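Side-chain contacts in EscN (Escherichia coli O127:H6, PDB 2OBL), which belongs to the ATP synthase alpha/beta family of P-loop proteins and is probably a component of a type III secretion system: residues L12-D17 and E24-A29; G75-S80 and E235-L240; M90-N93 and I99-L102; V130-T133 and L139-M142; T150-F155 and G213-I218. The protein carries 1 engineered substitution. All coordinates share one frame; numbering follows the deposited sequence. Where two conformers were deposited one is given.

Interaction 1 of 5, residues L12-D17 and E24-A29; sequences LGRLID and ESNIVA
Glu24 meets Arg14 and Leu15 from CG outward. From CB the chain turns, with chi1 at -63°, to set CG beside the Glu24 backbone N, and it runs extended from there. CG passes the Leu15 side chain first, 3.9 Å from Leu15 CD1, crossing that leucine at about a right angle, and CD of Glu24 keeps touch with the same methyl. The two carboxylate oxygens then part company. OE1 accepts an almost straight bond from Leu15 N (3.0 Å, 175°), with the N-H arriving from above the carboxylate plane. This places Glu24 at an edge of the domain's mixed sheet: strand 15-16 pairs in parallel with strand 127-132, and residues 24-29 belong to the surface loop leading on to strand 34-37. One water gives a hydrogen to Glu24 OE1 at 2.6 Å and another to Leu15 O, while accepting from Glu24 N and Arg14 NH1. A second water bridges Glu24 OE2, 2.9 Å away, to Gly13 O. Directly, guanidinium and carboxylate meet in a long salt bridge, Arg14 NH1 to Glu24 OE1 at 3.9 Å, the oxygen well out of the guanidinium plane with no N-H aimed at it.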
# COMPACT_ATOMS: atom_id res chain seq x y z
N LEU A 12 9.48 -17.27 7.39
CA LEU A 12 9.67 -15.97 8.02
C LEU A 12 11.15 -15.58 8.12
O LEU A 12 12.00 -16.40 8.51
CB LEU A 12 9.04 -15.94 9.42
CG LEU A 12 7.52 -15.90 9.53
CD1 LEU A 12 7.14 -15.74 11.00
CD2 LEU A 12 6.94 -14.76 8.70
N GLY A 13 11.43 -14.33 7.77
CA GLY A 13 12.78 -13.79 7.80
C GLY A 13 13.59 -14.12 6.56
O GLY A 13 14.77 -13.80 6.48
N ARG A 14 12.96 -14.75 5.58
CA ARG A 14 13.69 -15.26 4.42
C ARG A 14 13.43 -14.54 3.10
O ARG A 14 12.33 -14.04 2.86
CB ARG A 14 13.43 -16.75 4.23
CG ARG A 14 13.93 -17.59 5.39
CD ARG A 14 14.24 -19.00 4.95
NE ARG A 14 15.29 -19.59 5.79
CZ ARG A 14 16.55 -19.76 5.41
NH1 ARG A 14 16.94 -19.41 4.18
NH2 ARG A 14 17.41 -20.28 6.25
N LEU A 15 14.45 -14.52 2.26
CA LEU A 15 14.31 -14.05 0.88
C LEU A 15 13.98 -15.25 0.01
O LEU A 15 14.70 -16.25 0.00
CB LEU A 15 15.62 -13.43 0.38
CG LEU A 15 15.99 -12.08 0.95
CD1 LEU A 15 17.48 -11.83 0.73
CD2 LEU A 15 15.17 -11.03 0.26
N ILE A 16 12.90 -15.11 -0.75
CA ILE A 16 12.29 -16.19 -1.47
C ILE A 16 12.13 -15.72 -2.91
O ILE A 16 11.78 -14.55 -3.12
CB ILE A 16 10.86 -16.38 -0.87
CG1 ILE A 16 10.96 -16.84 0.59
CG2 ILE A 16 10.03 -17.28 -1.70
CD1 ILE A 16 11.67 -18.10 0.76
N ASP A 17 12.35 -16.59 -3.89
CA ASP A 17 12.17 -16.20 -5.30
C ASP A 17 10.72 -16.23 -5.75
O ASP A 17 9.82 -16.44 -4.94
CB ASP A 17 13.09 -16.98 -6.27
CG ASP A 17 12.66 -18.43 -6.49
OD1 ASP A 17 11.56 -18.83 -6.09
OD2 ASP A 17 13.47 -19.19 -7.09
N GLU A 24 18.71 -17.37 -0.26
CA GLU A 24 19.93 -17.21 0.52
C GLU A 24 20.60 -18.56 0.61
O GLU A 24 19.93 -19.58 0.78
CB GLU A 24 19.62 -16.67 1.91
CG GLU A 24 19.01 -15.28 1.89
CD GLU A 24 18.14 -15.00 3.10
OE1 GLU A 24 17.05 -15.60 3.21
OE2 GLU A 24 18.56 -14.17 3.92
N SER A 25 21.91 -18.59 0.48
CA SER A 25 22.60 -19.86 0.50
C SER A 25 22.93 -20.25 1.93
O SER A 25 23.88 -19.71 2.52
CB SER A 25 23.86 -19.82 -0.36
OG SER A 25 24.95 -19.31 0.37
N ASN A 26 22.14 -21.15 2.49
CA ASN A 26 22.43 -21.76 3.79
C ASN A 26 22.79 -23.24 3.64
O ASN A 26 22.20 -23.96 2.85
CB ASN A 26 21.23 -21.64 4.72
CG ASN A 26 21.03 -20.23 5.26
OD1 ASN A 26 21.70 -19.81 6.20
ND2 ASN A 26 20.09 -19.51 4.67
N ILE A 27 23.74 -23.70 4.44
CA ILE A 27 24.11 -25.11 4.39
C ILE A 27 22.98 -25.98 4.98
O ILE A 27 22.83 -27.15 4.61
CB ILE A 27 25.47 -25.38 5.06
CG1 ILE A 27 25.95 -26.80 4.73
CG2 ILE A 27 25.38 -25.14 6.55
CD1 ILE A 27 27.45 -26.99 4.82
N VAL A 28 22.20 -25.41 5.89
CA VAL A 28 21.00 -26.08 6.38
C VAL A 28 19.75 -25.43 5.81
O VAL A 28 19.51 -24.24 6.00
CB VAL A 28 20.94 -26.11 7.92
CG1 VAL A 28 19.66 -26.78 8.39
CG2 VAL A 28 22.15 -26.85 8.49
N ALA A 29 18.95 -26.23 5.11
CA ALA A 29 17.78 -25.71 4.41
C ALA A 29 16.59 -25.51 5.35
O ALA A 29 16.40 -26.27 6.29
CB ALA A 29 17.39 -26.64 3.26
O HOH W 1 17.44 -14.44 6.61
O HOH W 2 16.39 -17.58 1.64

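Interaction 2 of 5, residues G75-S80 and E235-L240; sequences GIFAGS and EVRSIL
Leu240 and Gly75 make the tight end of this contact. Since Gly75 has no side chain, the leucine can drive both methyls against its backbone: Leu240 CD1 lies 3.5 Å from Gly75 CA, and Leu240 CD2 lies 3.6 Å from Gly75 N. The same CD1 also meets the edge of the Phe77 ring, near its plane, at 3.8 Å from CE2. Val236 O accepts from both Ile239 N and Leu240 N, shortly before strand 242-245. Strand 73-78 is an interior strand of the sheet, between the parallel strands 214-222 and 242-245, and runs into what is probably the Walker A loop, so helix 231-239 packs on the strand that leads into that loop. Toward the outside the packing changes character. Arg237, extended from CG to NE, passes the Phe77 ring at a slant, with CG 3.5 Å from CZ of the ring. Its guanidinium then spreads over one ring face, shifted toward the rim, in a cation-pi contact: Arg237 CZ is 4.5 Å from the centroid of Phe77 and the planes are tilted by 34°. Arg237 is exposed to solvent, and its side chain is about 6 Å from the calcium ion bound at Asn229 and Asp234.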
# COMPACT_ATOMS: atom_id res chain seq x y z
N GLY A 75 -4.67 0.76 -2.71
CA GLY A 75 -3.66 1.05 -3.73
C GLY A 75 -2.84 2.27 -3.33
O GLY A 75 -3.37 3.22 -2.75
N ILE A 76 -1.55 2.25 -3.62
CA ILE A 76 -0.74 3.46 -3.50
C ILE A 76 -0.23 3.78 -4.90
O ILE A 76 0.45 2.95 -5.52
CB ILE A 76 0.47 3.25 -2.55
CG1 ILE A 76 -0.01 2.96 -1.12
CG2 ILE A 76 1.40 4.50 -2.61
CD1 ILE A 76 1.12 2.67 -0.12
N PHE A 77 -0.59 4.96 -5.39
CA PHE A 77 -0.29 5.41 -6.75
C PHE A 77 0.84 6.44 -6.66
O PHE A 77 0.71 7.43 -5.95
CB PHE A 77 -1.53 6.06 -7.38
CG PHE A 77 -2.66 5.09 -7.67
CD1 PHE A 77 -2.92 4.68 -8.97
CD2 PHE A 77 -3.44 4.58 -6.63
CE1 PHE A 77 -3.95 3.77 -9.24
CE2 PHE A 77 -4.47 3.68 -6.90
CZ PHE A 77 -4.71 3.26 -8.20
N ALA A 78 1.95 6.19 -7.36
CA ALA A 78 3.13 7.04 -7.22
C ALA A 78 4.03 6.99 -8.44
O ALA A 78 4.29 5.92 -9.00
CB ALA A 78 3.92 6.65 -5.97
N GLY A 79 4.55 8.14 -8.85
CA GLY A 79 5.58 8.17 -9.88
C GLY A 79 6.96 8.02 -9.24
O GLY A 79 7.07 7.64 -8.07
N SER A 80 8.00 8.35 -10.01
CA SER A 80 9.38 8.31 -9.53
C SER A 80 9.72 9.51 -8.69
O SER A 80 9.21 10.61 -8.91
CB SER A 80 10.35 8.26 -10.72
OG SER A 80 10.18 7.07 -11.44
N GLU A 235 -8.11 -0.33 -14.06
CA GLU A 235 -8.90 -1.46 -13.59
C GLU A 235 -8.74 -1.62 -12.08
O GLU A 235 -9.71 -1.90 -11.39
CB GLU A 235 -8.53 -2.77 -14.32
CG GLU A 235 -8.83 -2.74 -15.84
CD GLU A 235 -10.27 -2.40 -16.18
OE1 GLU A 235 -11.18 -2.71 -15.38
OE2 GLU A 235 -10.51 -1.84 -17.29
N VAL A 236 -7.53 -1.41 -11.58
CA VAL A 236 -7.26 -1.50 -10.15
C VAL A 236 -8.06 -0.43 -9.39
O VAL A 236 -8.69 -0.72 -8.38
CB VAL A 236 -5.74 -1.39 -9.89
CG1 VAL A 236 -5.44 -1.19 -8.42
CG2 VAL A 236 -5.03 -2.66 -10.42
N ARG A 237 -8.06 0.80 -9.91
CA ARG A 237 -8.87 1.87 -9.29
C ARG A 237 -10.29 1.44 -9.03
O ARG A 237 -10.89 1.78 -8.00
CB ARG A 237 -8.88 3.13 -10.17
CG ARG A 237 -7.59 3.91 -10.14
CD ARG A 237 -7.81 5.21 -10.89
NE ARG A 237 -6.63 6.07 -10.89
CZ ARG A 237 -6.44 7.09 -10.07
NH1 ARG A 237 -7.35 7.38 -9.14
NH2 ARG A 237 -5.34 7.82 -10.17
N SER A 238 -10.86 0.74 -10.00
CA SER A 238 -12.26 0.34 -9.94
C SER A 238 -12.53 -0.83 -8.98
O SER A 238 -13.68 -1.10 -8.64
CB SER A 238 -12.78 0.04 -11.35
OG SER A 238 -12.91 1.24 -12.10
N ILE A 239 -11.47 -1.51 -8.54
CA ILE A 239 -11.62 -2.65 -7.64
C ILE A 239 -11.30 -2.30 -6.19
O ILE A 239 -11.87 -2.90 -5.28
CB ILE A 239 -10.66 -3.79 -8.01
CG1 ILE A 239 -10.93 -4.34 -9.41
CG2 ILE A 239 -10.76 -4.92 -6.98
CD1 ILE A 239 -9.79 -5.20 -9.93
N LEU A 240 -10.36 -1.38 -5.99
CA LEU A 240 -9.82 -1.08 -4.65
C LEU A 240 -10.85 -0.55 -3.66
O LEU A 240 -11.86 0.04 -4.05
CB LEU A 240 -8.67 -0.08 -4.76
CG LEU A 240 -7.40 -0.54 -5.47
CD1 LEU A 240 -6.53 0.69 -5.77
CD2 LEU A 240 -6.64 -1.56 -4.64

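Interaction 3 of 5, residues M90-N93 and I99-L102; sequences MICN and IIVL
No ring or other flat side chain takes part where Cys92 meets Ile100 and Leu102; the one flat group in the contact is the peptide carbonyl of Cys92. Its oxygen is approached by the end of the isoleucine, with Ile100 CD1 only 3.3 Å from Cys92 O, a snug fit of a methyl against a helix carbonyl. The same methyl lies alongside the helix backbone, 3.9 Å from Cys92 CA, and reaches the side chain too, at 4.0 Å from Cys92 CB. Ile100 gets there because its chain is stretched out: CG1 stands beside its own backbone N and chi2 is 165°, which carries CD1 straight off the strand toward the helix. The thiol goes to a different partner. With chi1 at -71°, SG of Cys92 lies beside its backbone N and meets the forked end of Leu102, touching CD1 at 4.1 Å and CD2 at 4.2 Å. Cys92 is thus shared between two residues that point the same way from alternate positions of the strand, Ile100 at its CB and carbonyl and Leu102 at its sulfur. All three are buried, and Leu119 and Met165 close in around the cysteine, while the amide of Asn93 is bonded to Thr123 and Leu118. Helix 84-94 follows strand 73-78 and the probable Walker A loop, and returns to the same sheet at the parallel strand 99-105: this packing lies inside the beta-alpha-beta crossover with which a P-loop nucleotide-binding fold begins.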
# COMPACT_ATOMS: atom_id res chain seq x y z
N MET A 90 7.96 2.90 6.02
CA MET A 90 7.29 3.39 7.23
C MET A 90 6.13 2.49 7.58
O MET A 90 5.88 2.18 8.75
CB MET A 90 6.77 4.80 7.00
CG MET A 90 7.85 5.84 7.01
SD MET A 90 7.15 7.47 6.69
CE MET A 90 5.91 7.57 7.98
N ILE A 91 5.40 2.07 6.55
CA ILE A 91 4.24 1.21 6.75
C ILE A 91 4.65 -0.16 7.30
O ILE A 91 4.05 -0.64 8.26
CB ILE A 91 3.40 1.06 5.44
CG1 ILE A 91 2.73 2.40 5.08
CG2 ILE A 91 2.33 -0.00 5.67
CD1 ILE A 91 2.13 2.44 3.65
N CYS A 92 5.67 -0.78 6.70
CA CYS A 92 6.12 -2.08 7.18
C CYS A 92 6.56 -2.00 8.64
O CYS A 92 6.29 -2.91 9.43
CB CYS A 92 7.26 -2.63 6.32
SG CYS A 92 6.79 -3.16 4.66
N ASN A 93 7.21 -0.91 9.01
CA ASN A 93 7.76 -0.77 10.36
C ASN A 93 6.71 -0.33 11.38
O ASN A 93 6.86 -0.58 12.58
CB ASN A 93 8.93 0.20 10.35
CG ASN A 93 10.12 -0.33 9.58
OD1 ASN A 93 10.33 -1.54 9.51
ND2 ASN A 93 10.90 0.57 9.00
N ILE A 99 2.29 -10.48 10.58
CA ILE A 99 3.16 -11.01 9.53
C ILE A 99 3.05 -10.12 8.31
O ILE A 99 1.95 -9.72 7.93
CB ILE A 99 2.68 -12.41 9.10
CG1 ILE A 99 2.66 -13.38 10.29
CG2 ILE A 99 3.54 -12.95 7.96
CD1 ILE A 99 4.02 -13.89 10.67
N ILE A 100 4.18 -9.81 7.69
CA ILE A 100 4.19 -9.04 6.45
C ILE A 100 4.72 -9.93 5.33
O ILE A 100 5.79 -10.53 5.45
CB ILE A 100 5.07 -7.77 6.55
CG1 ILE A 100 4.60 -6.88 7.70
CG2 ILE A 100 5.01 -6.99 5.24
CD1 ILE A 100 5.63 -5.82 8.07
N VAL A 101 3.95 -10.02 4.25
CA VAL A 101 4.43 -10.70 3.07
C VAL A 101 4.63 -9.65 1.99
O VAL A 101 3.67 -9.00 1.57
CB VAL A 101 3.45 -11.79 2.60
CG1 VAL A 101 3.95 -12.46 1.33
CG2 VAL A 101 3.22 -12.81 3.71
N LEU A 102 5.88 -9.49 1.58
CA LEU A 102 6.26 -8.50 0.58
C LEU A 102 6.52 -9.18 -0.75
O LEU A 102 7.14 -10.25 -0.80
CB LEU A 102 7.53 -7.77 1.04
CG LEU A 102 7.34 -6.55 1.94
CD1 LEU A 102 8.60 -6.27 2.73
CD2 LEU A 102 6.99 -5.34 1.08

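Interaction 4 of 5, residues V130-T133 and L139-M142; sequences VVTT and LERM
This contact closes a strand-loop-helix connection of the alpha/beta domain, where Thr132 and Thr133 at the end of strand 127-132 meet Glu140 and Arg141 in the opening turns of helix 138-156. The chain doubles back so sharply that Thr132 CA and Arg141 CA are just 5.6 Å apart. Thr132 is modelled in two conformers; in the one described, its CG2 methyl points at Glu140, 3.8 Å from both the backbone O and the carboxylate OE2. OG1 of that conformer rests against Arg141 CA at 3.7 Å and is buried without a polar partner, a reading that the second conformer makes uncertain. Arg141 passes obliquely by the threonine, and its CD comes within 3.5 Å of Thr133 O. The chain then bends at chi3 (-87°), turning the guanidinium off its straight course, and its NE is bonded to Arg136 O in the connecting turn. Glu140 puts its carboxylate to work on several partners: OE1 makes a salt bridge with Arg136, and OE2 accepts from Gly18 N. A water spans the remaining gap, giving one hydrogen to Val131 O at 2.9 Å and the other, more loosely, to Glu140 OE2 at 3.3 Å. The strand is flanked by two parallel neighbours, 15-16, whose Ile16 bonds to the Val131 backbone, and 99-105, whose Leu104 and whose following Gly106 bond to Thr132; Ile105 touches both Thr132 and Arg141, and helix 169-182 meets Arg141 through Ala175.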
# COMPACT_ATOMS: atom_id res chain seq x y z
N VAL A 130 9.32 -11.96 -0.93
CA VAL A 130 9.29 -12.55 -2.26
C VAL A 130 9.90 -11.54 -3.23
O VAL A 130 9.35 -10.46 -3.46
CB VAL A 130 7.85 -12.89 -2.69
CG1 VAL A 130 7.87 -13.49 -4.12
CG2 VAL A 130 7.21 -13.85 -1.69
N VAL A 131 11.06 -11.87 -3.77
CA VAL A 131 11.79 -10.91 -4.59
C VAL A 131 12.08 -11.47 -5.97
O VAL A 131 12.68 -12.55 -6.10
CB VAL A 131 13.12 -10.51 -3.92
CG1 VAL A 131 13.93 -9.56 -4.83
CG2 VAL A 131 12.87 -9.92 -2.54
N THR A 132 11.66 -10.73 -7.00
CA THR A 132 11.98 -11.09 -8.38
C THR A 132 12.39 -9.85 -9.14
O THR A 132 11.54 -9.03 -9.51
CB THR A 132 10.80 -11.79 -9.10
OG1 THR A 132 9.62 -10.96 -9.02
CG2 THR A 132 10.51 -13.13 -8.46
N THR A 133 13.69 -9.71 -9.38
CA THR A 133 14.21 -8.53 -10.03
C THR A 133 13.98 -8.53 -11.54
O THR A 133 13.52 -9.52 -12.12
CB THR A 133 15.70 -8.36 -9.73
OG1 THR A 133 16.37 -9.56 -10.12
CG2 THR A 133 15.90 -8.14 -8.24
N LEU A 139 7.88 -15.10 -16.59
CA LEU A 139 7.09 -16.10 -15.86
C LEU A 139 7.32 -16.04 -14.35
O LEU A 139 6.38 -16.14 -13.56
CB LEU A 139 7.37 -17.52 -16.38
CG LEU A 139 6.41 -18.61 -15.89
CD1 LEU A 139 5.00 -18.34 -16.35
CD2 LEU A 139 6.85 -19.98 -16.36
N GLU A 140 8.58 -15.89 -13.95
CA GLU A 140 8.90 -15.78 -12.55
C GLU A 140 8.36 -14.49 -11.93
O GLU A 140 7.83 -14.51 -10.83
CB GLU A 140 10.41 -15.88 -12.33
CG GLU A 140 10.76 -16.42 -10.97
CD GLU A 140 12.22 -16.29 -10.66
OE1 GLU A 140 13.03 -16.24 -11.60
OE2 GLU A 140 12.55 -16.23 -9.47
N ARG A 141 8.50 -13.36 -12.63
CA ARG A 141 7.98 -12.08 -12.13
C ARG A 141 6.44 -12.08 -12.00
O ARG A 141 5.86 -11.48 -11.07
CB ARG A 141 8.46 -10.93 -13.00
CG ARG A 141 9.96 -10.62 -12.85
CD ARG A 141 10.42 -9.47 -13.75
NE ARG A 141 10.78 -9.94 -15.09
CZ ARG A 141 10.14 -9.63 -16.22
NH1 ARG A 141 9.09 -8.81 -16.20
NH2 ARG A 141 10.57 -10.12 -17.38
N MET A 142 5.77 -12.74 -12.94
CA MET A 142 4.32 -12.91 -12.83
C MET A 142 3.95 -13.80 -11.64
O MET A 142 3.05 -13.48 -10.87
CB MET A 142 3.76 -13.50 -14.11
CG MET A 142 2.28 -13.81 -14.02
SD MET A 142 1.72 -14.61 -15.51
CE MET A 142 -0.05 -14.57 -15.26
O HOH W 3 14.38 -14.01 -7.87

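Interaction 5 of 5, residues T150-F155 and G213-I218; sequences TIAEYF and GSITAI
This is apolar helix-on-sheet packing in the buried interior of the domain: Ala152 and Glu153 of helix 138-156 receive Ile215 from the start of strand 214-222. Nearly everything is done by a single methyl. Ile215 CD1 sits 3.7 Å from Ala152 CB, and it is equally near to Ala152 C and to Glu153 N, so it lies against the peptide joining the two residues as well as on the alanine side chain. The small alanine lets strand and helix come together, with Ala152 CA and Ile215 CA 6.8 Å apart. Ile215 holds CG1 beside its backbone N and is extended beyond it (chi2 177°), which sends CD1 out from the sheet; CG1 itself brushes Ala152 O at 3.9 Å. Glu153 starts off away from the strand, yet its CG turns back enough to flank the methyl, 3.9 Å from Ile215 CD1. Its carboxylate has other business: OE2 is in a salt bridge with Arg206, which also bonds Thr150 OG1. Val162 touches Ala152 and Leu164 touches Ile215, so strand 161-167 fills in from the side. Helix 138-156 joins strands 127-132 and 161-167; it packs on one face of the sheet and also touches strand 214-222, the neighbour of 161-167, in the layered alpha/beta arrangement of P-loop domains.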
# COMPACT_ATOMS: atom_id res chain seq x y z
N THR A 150 -0.36 -16.56 -1.90
CA THR A 150 -0.51 -17.90 -1.32
C THR A 150 0.15 -17.99 0.05
O THR A 150 -0.40 -18.57 0.98
CB THR A 150 0.07 -18.96 -2.27
OG1 THR A 150 -0.71 -18.96 -3.48
CG2 THR A 150 -0.02 -20.36 -1.63
N ILE A 151 1.33 -17.39 0.18
CA ILE A 151 2.01 -17.36 1.47
C ILE A 151 1.21 -16.55 2.51
O ILE A 151 1.11 -16.94 3.68
CB ILE A 151 3.45 -16.84 1.32
CG1 ILE A 151 4.31 -17.86 0.55
CG2 ILE A 151 4.06 -16.57 2.69
CD1 ILE A 151 5.64 -17.30 0.07
N ALA A 152 0.65 -15.43 2.08
CA ALA A 152 -0.22 -14.64 2.94
C ALA A 152 -1.40 -15.47 3.43
O ALA A 152 -1.78 -15.37 4.59
CB ALA A 152 -0.72 -13.36 2.21
N GLU A 153 -1.98 -16.27 2.54
CA GLU A 153 -3.09 -17.15 2.92
C GLU A 153 -2.66 -18.20 3.94
O GLU A 153 -3.39 -18.51 4.88
CB GLU A 153 -3.69 -17.82 1.68
CG GLU A 153 -4.43 -16.86 0.76
CD GLU A 153 -4.73 -17.46 -0.60
OE1 GLU A 153 -4.04 -18.41 -0.99
OE2 GLU A 153 -5.65 -16.95 -1.27
N TYR A 154 -1.46 -18.74 3.76
CA TYR A 154 -0.93 -19.72 4.71
C TYR A 154 -0.86 -19.11 6.11
O TYR A 154 -1.31 -19.72 7.08
CB TYR A 154 0.44 -20.25 4.28
CG TYR A 154 1.12 -20.99 5.41
CD1 TYR A 154 0.74 -22.29 5.77
CD2 TYR A 154 2.13 -20.38 6.15
CE1 TYR A 154 1.34 -22.95 6.81
CE2 TYR A 154 2.74 -21.04 7.20
CZ TYR A 154 2.35 -22.31 7.53
OH TYR A 154 2.98 -22.94 8.58
N PHE A 155 -0.27 -17.92 6.21
CA PHE A 155 -0.16 -17.25 7.52
C PHE A 155 -1.51 -16.77 8.09
O PHE A 155 -1.75 -16.89 9.29
CB PHE A 155 0.91 -16.15 7.48
CG PHE A 155 2.31 -16.71 7.51
CD1 PHE A 155 2.81 -17.31 8.66
CD2 PHE A 155 3.10 -16.70 6.37
CE1 PHE A 155 4.09 -17.85 8.70
CE2 PHE A 155 4.40 -17.24 6.39
CZ PHE A 155 4.90 -17.82 7.56
N GLY A 213 -7.63 -14.65 11.64
CA GLY A 213 -6.65 -13.97 10.80
C GLY A 213 -7.31 -13.10 9.74
O GLY A 213 -8.53 -13.00 9.66
N SER A 214 -6.47 -12.48 8.93
CA SER A 214 -6.94 -11.64 7.85
C SER A 214 -5.78 -11.34 6.93
O SER A 214 -4.62 -11.55 7.30
CB SER A 214 -7.46 -10.32 8.40
OG SER A 214 -6.43 -9.65 9.10
N ILE A 215 -6.10 -10.86 5.73
CA ILE A 215 -5.11 -10.32 4.82
C ILE A 215 -5.59 -8.94 4.42
O ILE A 215 -6.66 -8.78 3.81
CB ILE A 215 -4.93 -11.17 3.54
CG1 ILE A 215 -4.48 -12.60 3.88
CG2 ILE A 215 -3.95 -10.50 2.58
CD1 ILE A 215 -4.37 -13.48 2.66
N THR A 216 -4.80 -7.94 4.78
CA THR A 216 -5.00 -6.58 4.33
C THR A 216 -3.90 -6.39 3.32
O THR A 216 -2.74 -6.76 3.57
CB THR A 216 -4.83 -5.59 5.48
OG1 THR A 216 -5.70 -5.95 6.55
CG2 THR A 216 -5.13 -4.16 5.02
N ALA A 217 -4.25 -5.84 2.15
CA ALA A 217 -3.29 -5.83 1.07
C ALA A 217 -3.08 -4.42 0.55
O ALA A 217 -4.03 -3.66 0.42
CB ALA A 217 -3.74 -6.76 -0.04
N ILE A 218 -1.82 -4.10 0.27
CA ILE A 218 -1.47 -2.83 -0.35
C ILE A 218 -0.79 -3.14 -1.66
O ILE A 218 0.21 -3.87 -1.69
CB ILE A 218 -0.50 -2.06 0.54
CG1 ILE A 218 -1.22 -1.56 1.80
CG2 ILE A 218 0.13 -0.90 -0.20
CD1 ILE A 218 -0.24 -0.97 2.85

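Interactions 2, 3 and 5 are buried, interaction 4 is half so, and interaction 1 lies on the surface; the chemistry follows, from methyl packing inside, joined in interaction 2 by a cation-pi contact, through a carboxylate with a water bridge, to water-mediated bonds and a long salt bridge outside. All five reach one mixed sheet. Interactions 4 and 5 share helix 138-156, at its start and near its end, whereas interaction 3 uses helix 84-94 on the other face of the sheet. Interactions 1 and 4 join through paired strands, Ile16 O lying 2.9 Å from Val131 N. Ile76, Ile91 and Ile218 link interactions 2, 3 and 5. Interaction 2 alone puts an aromatic ring into its contact and has a calcium ion nearby.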